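PDB 1RQB: transcarboxylase 5S subunit from Propionibacterium freudenreichii subsp. shermanii, which transfers a carboxyl group from the biotin of the 1.3S subunit to pyruvate, forming oxaloacetate, with a cobalt ion in its active site. Local coordinates for residues A[55-61]-A[285-289]; A[48-52]-A[291-295]; A[25-31]-A[247-253]; A[234-238]-A[263-268]. All coordinates share one frame; numbering follows the deposited sequence.

Contact 1 of 4, residues A[55-61]-A[285-289]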
loop_
_atom_site.group_PDB
_atom_site.type_symbol
_atom_site.label_atom_id
_atom_site.label_comp_id
_atom_site.label_asym_id
_atom_site.label_seq_id
_atom_site.Cartn_x
_atom_site.Cartn_y
_atom_site.Cartn_z
ATOM N N ASP A 55 -12.321 -10.080 19.793
ATOM C CA ASP A 55 -12.814 -9.696 18.463
ATOM C C ASP A 55 -12.147 -10.534 17.371
ATOM O O ASP A 55 -12.800 -10.931 16.406
ATOM C CB ASP A 55 -12.591 -8.210 18.225
ATOM C CG ASP A 55 -13.524 -7.357 19.071
ATOM O OD1 ASP A 55 -14.739 -7.667 19.097
ATOM O OD2 ASP A 55 -13.048 -6.392 19.701
ATOM N N ILE A 56 -10.854 -10.807 17.514
ATOM C CA ILE A 56 -10.148 -11.623 16.516
ATOM C C ILE A 56 -10.787 -13.013 16.454
ATOM O O ILE A 56 -11.038 -13.553 15.378
ATOM C CB ILE A 56 -8.640 -11.750 16.881
ATOM C CG1 ILE A 56 -7.949 -10.410 16.603
ATOM C CG2 ILE A 56 -7.980 -12.884 16.085
ATOM C CD1 ILE A 56 -6.474 -10.342 17.019
ATOM N N ASP A 57 -11.087 -13.562 17.628
ATOM C CA ASP A 57 -11.680 -14.900 17.764
ATOM C C ASP A 57 -13.058 -14.982 17.102
ATOM O O ASP A 57 -13.468 -16.058 16.671
ATOM C CB ASP A 57 -11.816 -15.271 19.253
ATOM C CG ASP A 57 -12.366 -16.678 19.460
ATOM O OD1 ASP A 57 -11.621 -17.664 19.246
ATOM O OD2 ASP A 57 -13.552 -16.800 19.821
ATOM N N ALA A 58 -13.784 -13.874 17.004
ATOM C CA ALA A 58 -15.133 -13.927 16.420
ATOM C C ALA A 58 -15.183 -13.307 15.022
ATOM O O ALA A 58 -16.264 -13.164 14.451
ATOM C CB ALA A 58 -16.118 -13.194 17.324
ATOM N N ALA A 59 -14.038 -12.959 14.446
ATOM C CA ALA A 59 -14.039 -12.285 13.138
ATOM C C ALA A 59 -14.318 -13.247 11.980
ATOM O O ALA A 59 -14.801 -12.817 10.934
ATOM C CB ALA A 59 -12.713 -11.571 12.920
ATOM N N GLY A 60 -14.009 -14.532 12.143
ATOM C CA GLY A 60 -14.245 -15.491 11.067
ATOM C C GLY A 60 -13.015 -15.944 10.283
ATOM O O GLY A 60 -13.130 -16.489 9.187
ATOM N N TYR A 61 -11.832 -15.745 10.848
ATOM C CA TYR A 61 -10.584 -16.123 10.167
ATOM C C TYR A 61 -10.431 -17.645 10.101
ATOM O O TYR A 61 -10.898 -18.366 10.981
ATOM C CB TYR A 61 -9.389 -15.568 10.933
ATOM C CG TYR A 61 -9.304 -14.073 10.981
ATOM C CD1 TYR A 61 -9.422 -13.388 12.193
ATOM C CD2 TYR A 61 -9.034 -13.337 9.828
ATOM C CE1 TYR A 61 -9.262 -11.995 12.257
ATOM C CE2 TYR A 61 -8.868 -11.947 9.878
ATOM C CZ TYR A 61 -8.979 -11.288 11.097
ATOM O OH TYR A 61 -8.756 -9.935 11.157
ATOM N N ARG A 285 -16.378 -6.680 13.425
ATOM C CA ARG A 285 -15.287 -7.168 14.279
ATOM C C ARG A 285 -13.959 -6.630 13.744
ATOM O O ARG A 285 -13.094 -6.211 14.511
ATOM C CB ARG A 285 -15.236 -8.704 14.308
ATOM C CG ARG A 285 -16.409 -9.390 15.012
ATOM C CD ARG A 285 -16.473 -9.061 16.512
ATOM N NE ARG A 285 -17.551 -9.827 17.132
ATOM C CZ ARG A 285 -17.656 -10.091 18.430
ATOM N NH1 ARG A 285 -16.748 -9.653 19.291
ATOM N NH2 ARG A 285 -18.668 -10.831 18.866
ATOM N N LEU A 286 -13.808 -6.634 12.424
ATOM C CA LEU A 286 -12.568 -6.138 11.809
ATOM C C LEU A 286 -12.353 -4.667 12.176
ATOM O O LEU A 286 -11.232 -4.237 12.442
ATOM C CB LEU A 286 -12.625 -6.287 10.280
ATOM C CG LEU A 286 -12.721 -7.709 9.720
ATOM C CD1 LEU A 286 -12.648 -7.675 8.193
ATOM C CD2 LEU A 286 -11.573 -8.546 10.268
ATOM N N HIS A 287 -13.430 -3.891 12.178
ATOM C CA HIS A 287 -13.334 -2.462 12.506
ATOM C C HIS A 287 -12.828 -2.286 13.941
ATOM O O HIS A 287 -12.016 -1.404 14.221
ATOM C CB HIS A 287 -14.709 -1.811 12.352
ATOM C CG HIS A 287 -14.715 -0.345 12.643
ATOM N ND1 HIS A 287 -14.201 0.588 11.769
ATOM C CD2 HIS A 287 -15.146 0.348 13.722
ATOM C CE1 HIS A 287 -14.317 1.794 12.296
ATOM N NE2 HIS A 287 -14.887 1.677 13.482
ATOM N N LYS A 288 -13.301 -3.132 14.851
ATOM C CA LYS A 288 -12.880 -3.043 16.257
ATOM C C LYS A 288 -11.404 -3.424 16.397
ATOM O O LYS A 288 -10.667 -2.816 17.172
ATOM C CB LYS A 288 -13.719 -3.972 17.148
ATOM C CG LYS A 288 -15.199 -3.648 17.184
ATOM C CD LYS A 288 -15.914 -4.602 18.137
ATOM C CE LYS A 288 -17.420 -4.384 18.136
ATOM N NZ LYS A 288 -17.799 -2.965 18.399
ATOM N N ILE A 289 -10.976 -4.443 15.668
ATOM C CA ILE A 289 -9.572 -4.871 15.733
ATOM C C ILE A 289 -8.687 -3.760 15.165
ATOM O O ILE A 289 -7.647 -3.416 15.725
ATOM C CB ILE A 289 -9.371 -6.172 14.918
ATOM C CG1 ILE A 289 -10.241 -7.280 15.519
ATOM C CG2 ILE A 289 -7.890 -6.591 14.918
ATOM C CD1 ILE A 289 -10.483 -8.457 14.569
HETATM O O HOH W 1 -10.596 -5.414 19.371
#

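Contact 2 of 4, residues A[48-52]-A[291-295]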
loop_
_atom_site.group_PDB
_atom_site.type_symbol
_atom_site.label_atom_id
_atom_site.label_comp_id
_atom_site.label_asym_id
_atom_site.label_seq_id
_atom_site.Cartn_x
_atom_site.Cartn_y
_atom_site.Cartn_z
ATOM N N ASP A 48 -0.497 -5.219 24.978
ATOM C CA ASP A 48 -1.070 -4.409 23.894
ATOM C C ASP A 48 -1.864 -5.257 22.897
ATOM O O ASP A 48 -2.489 -4.710 21.989
ATOM C CB ASP A 48 0.048 -3.655 23.152
ATOM C CG ASP A 48 0.618 -2.485 23.965
ATOM O OD1 ASP A 48 -0.152 -1.836 24.700
ATOM O OD2 ASP A 48 1.831 -2.192 23.856
HETATM N N MSE A 49 -1.876 -6.577 23.059
HETATM C CA MSE A 49 -2.580 -7.446 22.103
HETATM C C MSE A 49 -3.822 -8.120 22.691
HETATM O O MSE A 49 -4.815 -8.295 21.987
HETATM C CB MSE A 49 -1.653 -8.567 21.601
HETATM C CG MSE A 49 -0.438 -8.123 20.816
HETATM SE SE MSE A 49 0.543 -9.669 20.074
HETATM C CE MSE A 49 1.736 -10.042 21.558
ATOM N N VAL A 50 -3.779 -8.519 23.961
ATOM C CA VAL A 50 -4.887 -9.279 24.561
ATOM C C VAL A 50 -6.251 -8.608 24.392
ATOM O O VAL A 50 -7.261 -9.296 24.255
ATOM C CB VAL A 50 -4.660 -9.580 26.065
ATOM C CG1 VAL A 50 -3.468 -10.523 26.222
ATOM C CG2 VAL A 50 -4.451 -8.289 26.847
ATOM N N GLY A 51 -6.288 -7.282 24.410
ATOM C CA GLY A 51 -7.552 -6.584 24.267
ATOM C C GLY A 51 -8.288 -6.789 22.951
ATOM O O GLY A 51 -9.473 -6.475 22.852
ATOM N N ALA A 52 -7.615 -7.333 21.942
ATOM C CA ALA A 52 -8.260 -7.538 20.637
ATOM C C ALA A 52 -8.582 -9.017 20.406
ATOM O O ALA A 52 -9.230 -9.363 19.419
ATOM C CB ALA A 52 -7.331 -7.036 19.516
ATOM N N ASP A 291 -9.233 -0.491 14.965
ATOM C CA ASP A 291 -9.187 0.655 15.883
ATOM C C ASP A 291 -8.314 0.333 17.096
ATOM O O ASP A 291 -7.599 1.190 17.615
ATOM C CB ASP A 291 -10.608 1.034 16.323
ATOM C CG ASP A 291 -11.363 1.802 15.239
ATOM O OD1 ASP A 291 -10.755 2.079 14.180
ATOM O OD2 ASP A 291 -12.552 2.135 15.445
ATOM N N HIS A 292 -8.361 -0.912 17.535
ATOM C CA HIS A 292 -7.542 -1.311 18.688
ATOM C C HIS A 292 -6.060 -1.090 18.382
ATOM O O HIS A 292 -5.341 -0.455 19.153
ATOM C CB HIS A 292 -7.745 -2.790 18.996
ATOM C CG HIS A 292 -6.876 -3.282 20.108
ATOM N ND1 HIS A 292 -7.229 -3.154 21.434
ATOM C CD2 HIS A 292 -5.637 -3.826 20.099
ATOM C CE1 HIS A 292 -6.243 -3.597 22.195
ATOM N NE2 HIS A 292 -5.264 -4.008 21.410
ATOM N N PHE A 293 -5.596 -1.619 17.254
ATOM C CA PHE A 293 -4.164 -1.499 16.943
ATOM C C PHE A 293 -3.796 -0.096 16.457
ATOM O O PHE A 293 -2.646 0.318 16.591
ATOM C CB PHE A 293 -3.736 -2.579 15.954
ATOM C CG PHE A 293 -3.664 -3.947 16.583
ATOM C CD1 PHE A 293 -4.689 -4.864 16.406
ATOM C CD2 PHE A 293 -2.622 -4.263 17.459
ATOM C CE1 PHE A 293 -4.692 -6.088 17.101
ATOM C CE2 PHE A 293 -2.611 -5.477 18.163
ATOM C CZ PHE A 293 -3.651 -6.392 17.985
ATOM N N LYS A 294 -4.751 0.643 15.915
ATOM C CA LYS A 294 -4.444 2.002 15.447
ATOM C C LYS A 294 -4.034 2.865 16.643
ATOM O O LYS A 294 -3.156 3.721 16.539
ATOM C CB LYS A 294 -5.663 2.626 14.760
ATOM C CG LYS A 294 -5.374 4.038 14.265
ATOM C CD LYS A 294 -6.565 4.679 13.571
ATOM C CE LYS A 294 -6.203 6.090 13.103
ATOM N NZ LYS A 294 -4.930 6.141 12.303
ATOM N N ALA A 295 -4.662 2.618 17.783
ATOM C CA ALA A 295 -4.383 3.384 19.006
ATOM C C ALA A 295 -3.062 2.947 19.645
ATOM O O ALA A 295 -2.401 3.732 20.323
ATOM C CB ALA A 295 -5.536 3.187 20.004
#

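Contact 3 of 4, residues A[25-31]-A[247-253]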
loop_
_atom_site.group_PDB
_atom_site.type_symbol
_atom_site.label_atom_id
_atom_site.label_comp_id
_atom_site.label_asym_id
_atom_site.label_seq_id
_atom_site.Cartn_x
_atom_site.Cartn_y
_atom_site.Cartn_z
ATOM N N VAL A 25 -13.246 -17.660 0.150
ATOM C CA VAL A 25 -11.787 -17.749 0.303
ATOM C C VAL A 25 -11.477 -17.557 1.789
ATOM O O VAL A 25 -12.013 -16.649 2.422
ATOM C CB VAL A 25 -11.076 -16.637 -0.504
ATOM C CG1 VAL A 25 -9.559 -16.776 -0.363
ATOM C CG2 VAL A 25 -11.480 -16.718 -1.965
ATOM N N GLY A 26 -10.643 -18.422 2.353
ATOM C CA GLY A 26 -10.317 -18.281 3.761
ATOM C C GLY A 26 -9.248 -17.218 3.973
ATOM O O GLY A 26 -8.426 -16.970 3.093
ATOM N N ILE A 27 -9.243 -16.610 5.152
ATOM C CA ILE A 27 -8.259 -15.567 5.475
ATOM C C ILE A 27 -7.549 -15.908 6.787
ATOM O O ILE A 27 -8.193 -16.247 7.778
ATOM C CB ILE A 27 -8.926 -14.199 5.701
ATOM C CG1 ILE A 27 -9.611 -13.724 4.416
ATOM C CG2 ILE A 27 -7.879 -13.190 6.227
ATOM C CD1 ILE A 27 -8.680 -13.400 3.292
ATOM N N THR A 28 -6.223 -15.822 6.766
ATOM C CA THR A 28 -5.419 -16.027 7.979
ATOM C C THR A 28 -4.924 -14.651 8.431
ATOM O O THR A 28 -4.345 -13.908 7.639
ATOM C CB THR A 28 -4.219 -16.961 7.716
ATOM O OG1 THR A 28 -4.681 -18.313 7.682
ATOM C CG2 THR A 28 -3.149 -16.828 8.827
ATOM N N GLU A 29 -5.185 -14.299 9.692
ATOM C CA GLU A 29 -4.781 -12.999 10.249
ATOM C C GLU A 29 -3.368 -13.104 10.829
ATOM O O GLU A 29 -3.059 -14.038 11.568
ATOM C CB GLU A 29 -5.780 -12.558 11.324
ATOM C CG GLU A 29 -5.461 -11.207 11.988
ATOM C CD GLU A 29 -5.347 -10.047 10.999
ATOM O OE1 GLU A 29 -6.291 -9.783 10.203
ATOM O OE2 GLU A 29 -4.299 -9.388 11.027
ATOM N N LEU A 30 -2.531 -12.106 10.533
ATOM C CA LEU A 30 -1.119 -12.128 10.941
ATOM C C LEU A 30 -0.769 -11.045 11.965
ATOM O O LEU A 30 0.392 -10.936 12.357
ATOM C CB LEU A 30 -0.243 -11.889 9.710
ATOM C CG LEU A 30 -0.419 -12.845 8.528
ATOM C CD1 LEU A 30 0.298 -12.270 7.291
ATOM C CD2 LEU A 30 0.171 -14.204 8.901
ATOM N N VAL A 31 -1.738 -10.263 12.417
ATOM C CA VAL A 31 -1.428 -9.140 13.317
ATOM C C VAL A 31 -0.710 -9.555 14.603
ATOM O O VAL A 31 0.115 -8.796 15.110
ATOM C CB VAL A 31 -2.703 -8.312 13.695
ATOM C CG1 VAL A 31 -3.643 -9.140 14.575
ATOM C CG2 VAL A 31 -2.291 -7.019 14.429
ATOM N N ASP A 247 -6.888 -21.520 -1.647
ATOM C CA ASP A 247 -7.883 -21.763 -0.591
ATOM C C ASP A 247 -7.880 -20.694 0.502
ATOM O O ASP A 247 -8.945 -20.318 0.987
ATOM C CB ASP A 247 -7.619 -23.132 0.035
ATOM C CG ASP A 247 -7.671 -24.245 -0.996
ATOM O OD1 ASP A 247 -8.773 -24.784 -1.217
ATOM O OD2 ASP A 247 -6.624 -24.554 -1.611
ATOM N N VAL A 248 -6.698 -20.223 0.895
ATOM C CA VAL A 248 -6.579 -19.253 1.994
ATOM C C VAL A 248 -5.472 -18.243 1.683
ATOM O O VAL A 248 -4.443 -18.613 1.119
ATOM C CB VAL A 248 -6.148 -19.965 3.329
ATOM C CG1 VAL A 248 -5.968 -18.923 4.471
ATOM C CG2 VAL A 248 -7.157 -21.057 3.713
ATOM N N VAL A 249 -5.666 -16.971 2.044
ATOM C CA VAL A 249 -4.595 -15.981 1.854
ATOM C C VAL A 249 -4.322 -15.300 3.198
ATOM O O VAL A 249 -5.238 -15.144 4.005
ATOM C CB VAL A 249 -4.951 -14.927 0.752
ATOM C CG1 VAL A 249 -5.073 -15.634 -0.626
ATOM C CG2 VAL A 249 -6.242 -14.212 1.091
ATOM N N ASP A 250 -3.055 -14.954 3.468
ATOM C CA ASP A 250 -2.666 -14.309 4.733
ATOM C C ASP A 250 -2.681 -12.787 4.576
ATOM O O ASP A 250 -2.180 -12.251 3.589
ATOM C CB ASP A 250 -1.249 -14.713 5.163
ATOM C CG ASP A 250 -1.094 -16.199 5.406
ATOM O OD1 ASP A 250 -2.066 -16.955 5.200
ATOM O OD2 ASP A 250 0.022 -16.604 5.805
ATOM N N THR A 251 -3.235 -12.095 5.572
ATOM C CA THR A 251 -3.303 -10.628 5.548
ATOM C C THR A 251 -3.136 -10.091 6.972
ATOM O O THR A 251 -3.165 -10.841 7.947
ATOM C CB THR A 251 -4.672 -10.133 4.990
ATOM O OG1 THR A 251 -5.721 -10.579 5.864
ATOM C CG2 THR A 251 -4.928 -10.699 3.585
ATOM N N ALA A 252 -2.971 -8.778 7.076
ATOM C CA ALA A 252 -2.813 -8.129 8.387
ATOM C C ALA A 252 -3.848 -7.009 8.506
ATOM O O ALA A 252 -4.077 -6.277 7.543
ATOM C CB ALA A 252 -1.394 -7.535 8.520
ATOM N N ILE A 253 -4.452 -6.861 9.687
ATOM C CA ILE A 253 -5.448 -5.797 9.894
ATOM C C ILE A 253 -4.863 -4.484 9.369
ATOM O O ILE A 253 -3.680 -4.198 9.553
ATOM C CB ILE A 253 -5.871 -5.729 11.387
ATOM C CG1 ILE A 253 -7.267 -5.082 11.512
ATOM C CG2 ILE A 253 -4.818 -4.994 12.199
ATOM C CD1 ILE A 253 -8.392 -5.925 10.905
HETATM O O HOH W 2 -2.621 -19.600 6.549
#

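Contact 4 of 4, residues A[234-238]-A[263-268]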
loop_
_atom_site.group_PDB
_atom_site.type_symbol
_atom_site.label_atom_id
_atom_site.label_comp_id
_atom_site.label_asym_id
_atom_site.label_seq_id
_atom_site.Cartn_x
_atom_site.Cartn_y
_atom_site.Cartn_z
ATOM N N THR A 234 1.937 -7.439 -4.629
ATOM C CA THR A 234 1.316 -8.706 -4.214
ATOM C C THR A 234 -0.188 -8.665 -3.937
ATOM O O THR A 234 -0.805 -9.727 -3.860
ATOM C CB THR A 234 2.058 -9.323 -3.015
ATOM O OG1 THR A 234 1.973 -8.437 -1.898
ATOM C CG2 THR A 234 3.529 -9.575 -3.378
ATOM N N GLU A 235 -0.827 -7.513 -3.765
ATOM C CA GLU A 235 -2.278 -7.638 -3.560
ATOM C C GLU A 235 -2.903 -8.075 -4.886
ATOM O O GLU A 235 -3.905 -8.789 -4.927
ATOM C CB GLU A 235 -2.913 -6.337 -3.069
ATOM C CG GLU A 235 -4.386 -6.537 -2.713
ATOM C CD GLU A 235 -4.964 -5.377 -1.932
ATOM O OE1 GLU A 235 -4.514 -5.139 -0.795
ATOM O OE2 GLU A 235 -5.868 -4.700 -2.452
ATOM N N VAL A 236 -2.295 -7.661 -5.989
ATOM C CA VAL A 236 -2.813 -8.100 -7.292
ATOM C C VAL A 236 -2.503 -9.592 -7.445
ATOM O O VAL A 236 -3.278 -10.337 -8.040
ATOM C CB VAL A 236 -2.171 -7.312 -8.430
ATOM C CG1 VAL A 236 -2.762 -7.766 -9.773
ATOM C CG2 VAL A 236 -2.439 -5.819 -8.219
ATOM N N SER A 237 -1.374 -10.027 -6.883
ATOM C CA SER A 237 -0.998 -11.449 -6.923
ATOM C C SER A 237 -2.026 -12.263 -6.135
ATOM O O SER A 237 -2.389 -13.366 -6.539
ATOM C CB SER A 237 0.410 -11.656 -6.345
ATOM O OG SER A 237 1.367 -10.934 -7.119
ATOM N N LEU A 238 -2.487 -11.737 -5.000
ATOM C CA LEU A 238 -3.515 -12.435 -4.211
ATOM C C LEU A 238 -4.777 -12.613 -5.059
ATOM O O LEU A 238 -5.395 -13.676 -5.053
ATOM C CB LEU A 238 -3.873 -11.641 -2.954
ATOM C CG LEU A 238 -3.173 -12.028 -1.650
ATOM C CD1 LEU A 238 -1.688 -11.989 -1.818
ATOM C CD2 LEU A 238 -3.620 -11.096 -0.533
ATOM N N ASN A 263 -0.501 -7.209 2.981
ATOM C CA ASN A 263 -1.681 -6.557 2.396
ATOM C C ASN A 263 -2.761 -6.541 3.480
ATOM O O ASN A 263 -2.834 -7.458 4.299
ATOM C CB ASN A 263 -2.103 -7.312 1.131
ATOM C CG ASN A 263 -1.000 -7.304 0.080
ATOM O OD1 ASN A 263 -0.618 -6.249 -0.425
ATOM N ND2 ASN A 263 -0.452 -8.481 -0.219
ATOM N N PRO A 264 -3.586 -5.476 3.517
ATOM C CA PRO A 264 -4.656 -5.273 4.501
ATOM C C PRO A 264 -5.840 -6.240 4.431
ATOM O O PRO A 264 -6.437 -6.445 3.376
ATOM C CB PRO A 264 -5.085 -3.811 4.272
ATOM C CG PRO A 264 -4.068 -3.250 3.286
ATOM C CD PRO A 264 -3.656 -4.432 2.480
ATOM N N THR A 265 -6.177 -6.803 5.586
ATOM C CA THR A 265 -7.280 -7.771 5.699
ATOM C C THR A 265 -8.574 -7.189 5.124
ATOM O O THR A 265 -9.224 -7.802 4.279
ATOM C CB THR A 265 -7.508 -8.140 7.185
ATOM O OG1 THR A 265 -6.334 -8.785 7.693
ATOM C CG2 THR A 265 -8.734 -9.060 7.341
ATOM N N GLU A 266 -8.950 -6.000 5.581
ATOM C CA GLU A 266 -10.216 -5.409 5.126
ATOM C C GLU A 266 -10.175 -5.095 3.629
ATOM O O GLU A 266 -11.183 -5.241 2.939
ATOM C CB GLU A 266 -10.526 -4.145 5.914
ATOM C CG GLU A 266 -10.581 -4.371 7.419
ATOM C CD GLU A 266 -9.320 -3.874 8.108
ATOM O OE1 GLU A 266 -8.221 -4.417 7.843
ATOM O OE2 GLU A 266 -9.429 -2.923 8.902
ATOM N N SER A 267 -9.028 -4.650 3.121
ATOM C CA SER A 267 -8.928 -4.334 1.688
ATOM C C SER A 267 -9.107 -5.609 0.862
ATOM O O SER A 267 -9.806 -5.611 -0.151
ATOM C CB SER A 267 -7.575 -3.695 1.380
ATOM O OG SER A 267 -7.440 -2.457 2.065
ATOM N N VAL A 268 -8.482 -6.701 1.296
ATOM C CA VAL A 268 -8.600 -7.971 0.565
ATOM C C VAL A 268 -10.049 -8.459 0.610
ATOM O O VAL A 268 -10.577 -8.958 -0.383
ATOM C CB VAL A 268 -7.636 -9.037 1.138
ATOM C CG1 VAL A 268 -7.951 -10.411 0.569
ATOM C CG2 VAL A 268 -6.213 -8.661 0.774
HETATM O O HOH W 3 1.595 -5.278 -2.123
#

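Contact 1 of 4, residues A[55-61]-A[285-289]
I289 of helix 283-296 presses its CD1 between I56 and A59 of helix 53-58, on the outer helical layer of the TIM barrel. One of these helices comes between the first two barrel strands and the other after strand 248-251, so the contact joins the beginning of the barrel sequence to its end. This inner half is close and apolar. I289 CD1 lies 3.7 Å from I56 CA and 3.8 Å from I56 CG1, the two isoleucine chains crossing at about a right angle. The small A59 lets the backbones draw near at R285, and its CB also meets L286 CD2 and I289 CD1. After G60, whose positive phi turns the chain out of the helix, Y61 sets its hydroxyl 3.3 Å from L286 CD2 and presents a ring edge to I289 CD1; OH also makes a weak hydrogen bond to E29.

The outer half is polar and looser. R285, bent at chi2 (-64°), runs alongside D55 and A58 and forms a salt bridge from NH1 to D55 OD1 of 2.8 Å. The carboxylate oxygen lies near the guanidinium plane and is met on its anti side, while A58 CB sits 3.5 Å above the centre of one guanidinium face. Were an alanine here instead of R285, the D55 carboxylate would probably lose this ionic mate and the A58 methyl its flat cover. K288 lays its aliphatic CD against D55 OD1 as its amine leads away. On the other side of the carboxylate, a water lies 2.7 Å from D55 OD2 and only loosely, at 3.4 Å, from K288 O.

Contact 2 of 4, residues A[48-52]-A[291-295]
H292 of helix 283-296 and the segment 48-52 meet by one polar interaction and a cluster of apolar ones. The polar one runs from H292 NE2 to D48 O, at 2.9 Å and 163°, with the oxygen at the imidazole edge; the position of that oxygen is somewhat doubtful, so the bond is best taken with caution. An extended first torsion (chi1 177°) carries the imidazole away from its own helix to this backbone acceptor. The D48 carboxylate has other partners, K299 and Y300.

The CH-pi contact is made by A52, whose CB stands over one imidazole face, 3.9 Å from the ring centroid. G51 suits its place because a CB there would run into H292 CE1.

Among the purely apolar contacts, A52 CB also touches F293 CE1 at 3.7 Å, so one methyl serves both rings. M49, a selenomethionine, brings CG to the edge of the F293 ring, 4.3 Å from CE2.

In the TIM barrel, 48-52 lies in the loop between helices 31-39 and 53-58, set against helix 283-296 of the outer layer. M49 packs on helix 83-93 and, with F293, on helix 31-39, while K294 reaches T307 of the second subunit.

Contact 3 of 4, residues A[25-31]-A[247-253]
E29 OE2 takes two backbone N-H groups just beyond the C-terminal ends of two neighbouring strands: I253 N on its syn lone pair at 2.9 Å and V31 N on its anti lone pair at 3.0 Å. The latter is a capping bond at the turn into helix 31-39. A bend at chi2 (57°) folds the carboxylate back to both donors, and OE1 is bound by T265. The parallel strands 23-29 and 248-251 are the first and eighth of the TIM barrel, and their pairing closes it.

Five backbone bonds form the ladder, G26 and T28 each donating to and accepting from the other strand, with L30 N to T251 O the last. G26, which has no side chain, fits where a CB would be tight against V248 CG2.

T28 and D250 stand side by side on one face of the sheet, with a water 2.7 Å from T28 OG1 and 3.0 Å from D250 OD1 between them; T28 OG1 also bonds S63. D250 OD2 bonds ND1 of H226, a cobalt ligand, and makes a salt bridge to R135, so this aspartate is a second-shell residue that probably orients the imidazole. L30 lays CD1 on D250 CB.

The face with I27, V249 and T251 turns to the outer helices, where I27 and T251 meet V268. Branched residues pack firmly here: I27 CD1 lies 3.4 Å from V249 CG2, tighter than usual carbon contact.

Contact 4 of 4, residues A[234-238]-A[263-268]
The flat amide of N263 is held at its edge and overlain on one face. In its plane, ND2 donates to T234 OG1 at 2.9 Å in a nearly straight bond (169°), while OD1 accepts from a water at 3.0 Å. Over one face comes the CB of E235, 3.5 Å from N263 OD1. The E235 carboxylate, its plane 76° from that of the amide, sets OE1 3.5 Å from P264 CD.

Asparagine suits this place because a single group can donate a hydrogen bond at one end and accept one at the other. T234 OG1, in turn, passes its own hydrogen bond to the backbone O of H228, a cobalt ligand, so the amide is tied to the start of helix 234-243 and, through the threonine, to the loop beside the metal. A leucine in place of N263 would probably leave T234 OG1 without its amide donor and the water without this acceptor.

In the TIM barrel, helices 234-243 and 265-271 are successive members of the outer layer, joined through strand 248-251, and the contact lies where both begin. E235, with CG anti to its backbone N (chi1 -174°), stretches across to the first turn of helix 265-271, which has P264 at its N-cap position; that helix end would probably favour the negative charge. S267 CB lies 4.0 Å from E235 OE1, and S267 OG bonds T231 O of the second subunit, whose G232 packs on E235.

Further along the two helices, the chemistry turns apolar: L238 crosses V268 at about a right angle, bringing L238 CD2 to 3.8 Å from V268 CG2.

Contact 3 is the core of the set, a strand pair closing the barrel, bound mainly by backbone hydrogen bonds and close to the cobalt site. The others lie in the layer of helices and loops around it. Contacts 1 and 2 share helix 283-296, their centres about 11 Å apart; contact 1 has a partly exposed salt bridge beside an apolar core, whereas contact 2 relies on aromatic rings. Contact 4, buried and partly at the subunit interface, depends on an amide and a hydroxyl. Packing runs between them: L286 of contact 1 lies against E266 of contact 4, I289 of contact 1 against I253 of contact 3, and F293 of contact 2 touches V31.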